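Local coordinates for phytochromobilin synthase (Solanum lycopersicum, PDB 6KME), which binds biliverdin IX alpha and, as a ferredoxin-dependent bilin reductase, probably reduces it to phytochromobilin, the chromophore of phytochrome, at residues 108-113 and 210-215; 131-136 and 222-227. The protein carries 1 engineered substitution. All blocks are in the same frame, centred on the assembly; numbering follows the deposited sequence.

How the interactions relate
Both contacts are partly buried and lie away from the bound biliverdin, on the same side of the chain's centre. Their centres are about 11 Å apart. Interaction 1 joins the loop leading into strand 112-119 to the loop that follows helix 188-211. Interaction 2 joins the loop after strand 123-131 to helix 218-238, the next helix in the chain. The two strands are neighbours in the antiparallel sheet, and Ile112 O probably accepts a hydrogen bond from Asn131 N at 2.7 Å. Their chemistry differs. Interaction 1 combines van der Waals packing around a serine with a water bridge. Interaction 2 has a direct histidine-asparagine hydrogen bond beside a patch of apolar packing.

Interaction 1 of 2, residues 108-113 and 210-215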
loop_
_atom_site.group_PDB
_atom_site.type_symbol
_atom_site.label_atom_id
_atom_site.label_comp_id
_atom_site.label_asym_id
_atom_site.label_seq_id
_atom_site.Cartn_x
_atom_site.Cartn_y
_atom_site.Cartn_z
ATOM N N PHE A 108 -7.178 -9.719 13.166
ATOM C CA PHE A 108 -8.001 -8.546 12.875
ATOM C C PHE A 108 -8.064 -8.356 11.367
ATOM O O PHE A 108 -7.110 -7.861 10.755
ATOM C CB PHE A 108 -7.429 -7.320 13.572
ATOM C CG PHE A 108 -7.283 -7.500 15.056
ATOM C CD1 PHE A 108 -8.335 -7.201 15.911
ATOM C CD2 PHE A 108 -6.114 -8.009 15.593
ATOM C CE1 PHE A 108 -8.209 -7.379 17.278
ATOM C CE2 PHE A 108 -5.981 -8.198 16.959
ATOM C CZ PHE A 108 -7.030 -7.883 17.806
ATOM N N ASP A 109 -9.206 -8.710 10.768
ATOM C CA ASP A 109 -9.304 -8.745 9.305
ATOM C C ASP A 109 -9.443 -7.360 8.668
ATOM O O ASP A 109 -10.093 -7.213 7.623
ATOM C CB ASP A 109 -10.481 -9.635 8.889
ATOM C CG ASP A 109 -11.834 -9.022 9.222
ATOM O OD1 ASP A 109 -11.905 -8.150 10.116
ATOM O OD2 ASP A 109 -12.829 -9.422 8.580
ATOM N N LEU A 110 -8.797 -6.356 9.262
ATOM C CA LEU A 110 -8.848 -4.988 8.755
ATOM C C LEU A 110 -8.278 -4.877 7.344
ATOM O O LEU A 110 -7.390 -5.644 6.953
ATOM C CB LEU A 110 -8.049 -4.048 9.659
ATOM C CG LEU A 110 -8.664 -3.655 10.991
ATOM C CD1 LEU A 110 -7.557 -3.414 12.003
ATOM C CD2 LEU A 110 -9.511 -2.414 10.784
ATOM N N PRO A 111 -8.731 -3.886 6.580
ATOM C CA PRO A 111 -8.008 -3.515 5.366
ATOM C C PRO A 111 -6.588 -3.075 5.698
ATOM O O PRO A 111 -6.280 -2.638 6.809
ATOM C CB PRO A 111 -8.834 -2.353 4.793
ATOM C CG PRO A 111 -10.214 -2.557 5.336
ATOM C CD PRO A 111 -10.008 -3.154 6.719
ATOM N N ILE A 112 -5.712 -3.215 4.708
ATOM C CA ILE A 112 -4.343 -2.722 4.791
ATOM C C ILE A 112 -4.320 -1.264 4.342
ATOM O O ILE A 112 -4.723 -0.949 3.220
ATOM C CB ILE A 112 -3.406 -3.584 3.938
ATOM C CG1 ILE A 112 -3.252 -4.955 4.601
ATOM C CG2 ILE A 112 -2.080 -2.877 3.743
ATOM C CD1 ILE A 112 -2.645 -6.027 3.700
ATOM N N PHE A 113 -3.874 -0.366 5.223
ATOM C CA PHE A 113 -3.733 1.028 4.831
ATOM C C PHE A 113 -2.505 1.165 3.947
ATOM O O PHE A 113 -1.442 0.627 4.260
ATOM C CB PHE A 113 -3.619 1.966 6.040
ATOM C CG PHE A 113 -3.584 3.428 5.645
ATOM C CD1 PHE A 113 -4.771 4.128 5.421
ATOM C CD2 PHE A 113 -2.369 4.083 5.433
ATOM C CE1 PHE A 113 -4.747 5.476 5.008
ATOM C CE2 PHE A 113 -2.333 5.415 5.022
ATOM C CZ PHE A 113 -3.529 6.117 4.815
ATOM N N ASP A 210 -10.696 0.893 15.491
ATOM C CA ASP A 210 -11.453 0.950 16.750
ATOM C C ASP A 210 -12.468 -0.176 16.854
ATOM O O ASP A 210 -12.673 -0.743 17.934
ATOM C CB ASP A 210 -12.232 2.261 16.876
ATOM C CG ASP A 210 -11.351 3.483 16.995
ATOM O OD1 ASP A 210 -10.130 3.346 17.260
ATOM O OD2 ASP A 210 -11.919 4.594 16.844
ATOM N N ARG A 211 -13.152 -0.472 15.750
ATOM C CA ARG A 211 -14.268 -1.409 15.729
ATOM C C ARG A 211 -13.840 -2.843 15.417
ATOM O O ARG A 211 -14.690 -3.736 15.381
ATOM C CB ARG A 211 -15.311 -0.940 14.698
ATOM C CG ARG A 211 -16.606 -0.419 15.315
ATOM C CD ARG A 211 -16.424 0.924 16.012
ATOM N NE ARG A 211 -17.677 1.418 16.597
ATOM C CZ ARG A 211 -18.495 2.280 15.991
ATOM N NH1 ARG A 211 -18.197 2.742 14.782
ATOM N NH2 ARG A 211 -19.613 2.684 16.585
ATOM N N SER A 212 -12.550 -3.081 15.193
ATOM C CA SER A 212 -12.071 -4.406 14.830
ATOM C C SER A 212 -12.002 -5.292 16.064
ATOM O O SER A 212 -11.252 -5.005 17.006
ATOM C CB SER A 212 -10.707 -4.296 14.148
ATOM O OG SER A 212 -10.293 -5.544 13.633
ATOM N N GLU A 213 -12.795 -6.357 16.069
ATOM C CA GLU A 213 -12.759 -7.344 17.133
ATOM C C GLU A 213 -11.943 -8.543 16.666
ATOM O O GLU A 213 -11.942 -8.891 15.481
ATOM C CB GLU A 213 -14.175 -7.762 17.533
ATOM C CG GLU A 213 -15.101 -6.578 17.837
ATOM C CD GLU A 213 -14.878 -5.971 19.234
ATOM O OE1 GLU A 213 -14.657 -6.742 20.199
ATOM O OE2 GLU A 213 -14.928 -4.723 19.361
ATOM N N GLY A 214 -11.215 -9.150 17.597
ATOM C CA GLY A 214 -10.322 -10.229 17.228
ATOM C C GLY A 214 -11.087 -11.481 16.833
ATOM O O GLY A 214 -12.091 -11.846 17.446
ATOM N N GLU A 215 -10.599 -12.135 15.783
ATOM C CA GLU A 215 -11.134 -13.424 15.360
ATOM C C GLU A 215 -10.731 -14.518 16.347
ATOM O O GLU A 215 -9.583 -14.582 16.797
ATOM C CB GLU A 215 -10.621 -13.756 13.949
ATOM C CG GLU A 215 -11.111 -15.077 13.375
ATOM C CD GLU A 215 -12.621 -15.137 13.274
ATOM O OE1 GLU A 215 -13.191 -14.389 12.450
ATOM O OE2 GLU A 215 -13.239 -15.909 14.038
HETATM O O HOH W 1 -11.748 -7.457 12.935
#
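Ser212 OG sits in the ring plane of Phe108, at the edge of the ring. It is 3.4 Å from Phe108 CD1 and makes an equally close approach to Phe108 CB. The serine torsion explains this: OG is anti to the backbone N (chi1 -173°), which sends it across to the loop of residues 108-113. Leu110 comes in beside the phenylalanine, with its CG 3.6 Å from Ser212 OG. Leu110 CD1 and CD2 pack on Ser212 CB, so one small side chain touches both large ones. Farther along the phenylalanine ring, CE1 lies 3.5 Å from Gly214 N, an oblique approach to the backbone. Phe108 CG is anti to its own carbonyl carbon (chi1 -56°), and this turns the ring along the 212-214 backbone.

No direct hydrogen bond crosses between the segments. A water bridges them instead. It lies 2.9 Å from each of Asp109 OD1 and Glu213 O. Its 2.5 Å approach to Ser212 OG is so short that the exact distance is doubtful. Asp109 is also held by Tyr146 through OD1, and its OD2 forms a salt bridge with Lys145. Backbone hydrogen bonding between Glu215 and Glu107 continues the contact. The contact thus ties a strand-connecting loop to a helix-connecting loop at the margin of the alpha/beta/alpha sandwich of ferredoxin-dependent bilin reductases.

Interaction 2 of 2, residues 131-136 and 222-227; sequences NPLHDI and ACNCEA
Leu133 and His134 lie against Asn224 and Ala227, one helical turn of 218-238. This is loop-on-helix packing in the alpha/beta/alpha sandwich of the bilin reductase fold. The loop of residues 131-136 leaves strand 123-131 and runs toward helix 141-147.

The CA-CB bond of Leu133 points toward the helix. Its CB rests near the carbonyl oxygen of Leu110. CG is anti to the backbone N (chi1 -179°), which carries the branch out to the helix surface. CG lies 4.0 Å from Ala227 CB and also packs over one face of the neighbouring His134 ring, offset toward the rim. Both methyls reach Asn224 O, CD1 at 3.9 Å. CD1 also meets Ala227 CB. CD2 meets Asn224 CB, also at 3.9 Å, and packs against Asp109 CA as well. The leucine and asparagine side chains cross at about a right angle.

His134 adds the polar grip. Its NE2 donates a hydrogen bond to Asn224 OD1 at 2.6 Å, with an N-H...O angle of 159°. The oxygen lies in the imidazole plane, but the donor is tilted out of the carbonyl plane of the amide. The ring and amide planes are 54° apart. Tyr142 stacks edge-to-face with the imidazole, and its OH hydrogen-bonds Leu133 N. The other end of the amide is held too, because Asn224 ND2 bonds to Pro106 O. Both polar atoms of this buried side chain thus have partners, which should fix the rotation of the amide. Ala227 CB approaches the imidazole obliquely, 3.8 Å from His134 CE1. It also lies 3.4 Å from Leu133 O.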
loop_
_atom_site.group_PDB
_atom_site.type_symbol
_atom_site.label_atom_id
_atom_site.label_comp_id
_atom_site.label_asym_id
_atom_site.label_seq_id
_atom_site.Cartn_x
_atom_site.Cartn_y
_atom_site.Cartn_z
ATOM N N ASN A 131 -6.621 -1.026 1.265
ATOM C CA ASN A 131 -6.635 -2.226 0.409
ATOM C C ASN A 131 -7.424 -3.337 1.107
ATOM O O ASN A 131 -7.125 -3.673 2.263
ATOM C CB ASN A 131 -5.216 -2.755 0.094
ATOM C CG ASN A 131 -4.313 -1.779 -0.729
ATOM O OD1 ASN A 131 -3.091 -1.841 -0.596
ATOM N ND2 ASN A 131 -4.896 -0.934 -1.588
ATOM N N PRO A 132 -8.403 -3.961 0.444
ATOM C CA PRO A 132 -9.157 -5.034 1.113
ATOM C C PRO A 132 -8.291 -6.253 1.390
ATOM O O PRO A 132 -7.511 -6.693 0.544
ATOM C CB PRO A 132 -10.278 -5.365 0.116
ATOM C CG PRO A 132 -9.764 -4.880 -1.221
ATOM C CD PRO A 132 -8.957 -3.642 -0.883
ATOM N N LEU A 133 -8.447 -6.816 2.590
ATOM C CA LEU A 133 -7.730 -8.050 2.896
ATOM C C LEU A 133 -8.257 -9.208 2.060
ATOM O O LEU A 133 -7.480 -10.035 1.567
ATOM C CB LEU A 133 -7.844 -8.377 4.388
ATOM C CG LEU A 133 -7.109 -9.648 4.818
ATOM C CD1 LEU A 133 -5.582 -9.490 4.653
ATOM C CD2 LEU A 133 -7.505 -10.047 6.268
ATOM N N HIS A 134 -9.573 -9.269 1.877
ATOM C CA HIS A 134 -10.243 -10.360 1.194
ATOM C C HIS A 134 -10.928 -9.839 -0.060
ATOM O O HIS A 134 -11.175 -8.638 -0.205
ATOM C CB HIS A 134 -11.264 -11.040 2.112
ATOM C CG HIS A 134 -10.647 -11.792 3.251
ATOM N ND1 HIS A 134 -9.830 -12.887 3.063
ATOM C CD2 HIS A 134 -10.750 -11.625 4.591
ATOM C CE1 HIS A 134 -9.447 -13.355 4.239
ATOM N NE2 HIS A 134 -9.992 -12.606 5.183
ATOM N N ASP A 135 -11.232 -10.762 -0.973
ATOM C CA ASP A 135 -11.734 -10.373 -2.286
ATOM C C ASP A 135 -13.090 -9.687 -2.174
ATOM O O ASP A 135 -14.003 -10.177 -1.501
ATOM C CB ASP A 135 -11.841 -11.591 -3.196
ATOM C CG ASP A 135 -12.491 -11.259 -4.522
ATOM O OD1 ASP A 135 -11.814 -10.638 -5.374
ATOM O OD2 ASP A 135 -13.681 -11.604 -4.699
ATOM N N ILE A 136 -13.213 -8.541 -2.836
ATOM C CA ILE A 136 -14.442 -7.759 -2.856
ATOM C C ILE A 136 -15.101 -7.785 -4.228
ATOM O O ILE A 136 -16.048 -7.029 -4.469
ATOM C CB ILE A 136 -14.186 -6.310 -2.417
ATOM C CG1 ILE A 136 -13.098 -5.704 -3.306
ATOM C CG2 ILE A 136 -13.811 -6.249 -0.931
ATOM C CD1 ILE A 136 -13.069 -4.212 -3.290
ATOM N N ALA A 222 -6.173 -18.409 9.920
ATOM C CA ALA A 222 -5.294 -18.912 8.868
ATOM C C ALA A 222 -5.675 -18.336 7.510
ATOM O O ALA A 222 -4.799 -17.993 6.706
ATOM C CB ALA A 222 -5.329 -20.438 8.825
ATOM N N CYS A 223 -6.976 -18.229 7.229
ATOM C CA CYS A 223 -7.398 -17.631 5.968
ATOM C C CYS A 223 -6.964 -16.173 5.884
ATOM O O CYS A 223 -6.457 -15.728 4.847
ATOM C CB CYS A 223 -8.912 -17.754 5.798
ATOM S SG CYS A 223 -9.474 -19.322 5.079
ATOM N N ASN A 224 -7.148 -15.412 6.971
ATOM C CA ASN A 224 -6.704 -14.018 6.970
ATOM C C ASN A 224 -5.199 -13.919 6.781
ATOM O O ASN A 224 -4.706 -12.970 6.158
ATOM C CB ASN A 224 -7.079 -13.321 8.281
ATOM C CG ASN A 224 -8.561 -13.301 8.538
ATOM O OD1 ASN A 224 -9.371 -13.441 7.619
ATOM N ND2 ASN A 224 -8.932 -13.105 9.802
ATOM N N CYS A 225 -4.459 -14.882 7.331
ATOM C CA CYS A 225 -3.005 -14.835 7.254
ATOM C C CYS A 225 -2.527 -15.125 5.838
ATOM O O CYS A 225 -1.615 -14.451 5.337
ATOM C CB CYS A 225 -2.403 -15.828 8.251
ATOM S SG CYS A 225 -0.610 -15.822 8.320
ATOM N N GLU A 226 -3.138 -16.117 5.179
ATOM C CA GLU A 226 -2.794 -16.413 3.791
ATOM C C GLU A 226 -3.131 -15.239 2.882
ATOM O O GLU A 226 -2.346 -14.891 1.990
ATOM C CB GLU A 226 -3.516 -17.680 3.331
ATOM C CG GLU A 226 -3.530 -17.859 1.815
ATOM C CD GLU A 226 -3.243 -19.286 1.371
ATOM O OE1 GLU A 226 -2.680 -20.065 2.168
ATOM O OE2 GLU A 226 -3.581 -19.628 0.217
ATOM N N ALA A 227 -4.279 -14.593 3.108
ATOM C CA ALA A 227 -4.643 -13.424 2.310
ATOM C C ALA A 227 -3.599 -12.318 2.433
ATOM O O ALA A 227 -3.224 -11.696 1.430
ATOM C CB ALA A 227 -6.030 -12.913 2.724
#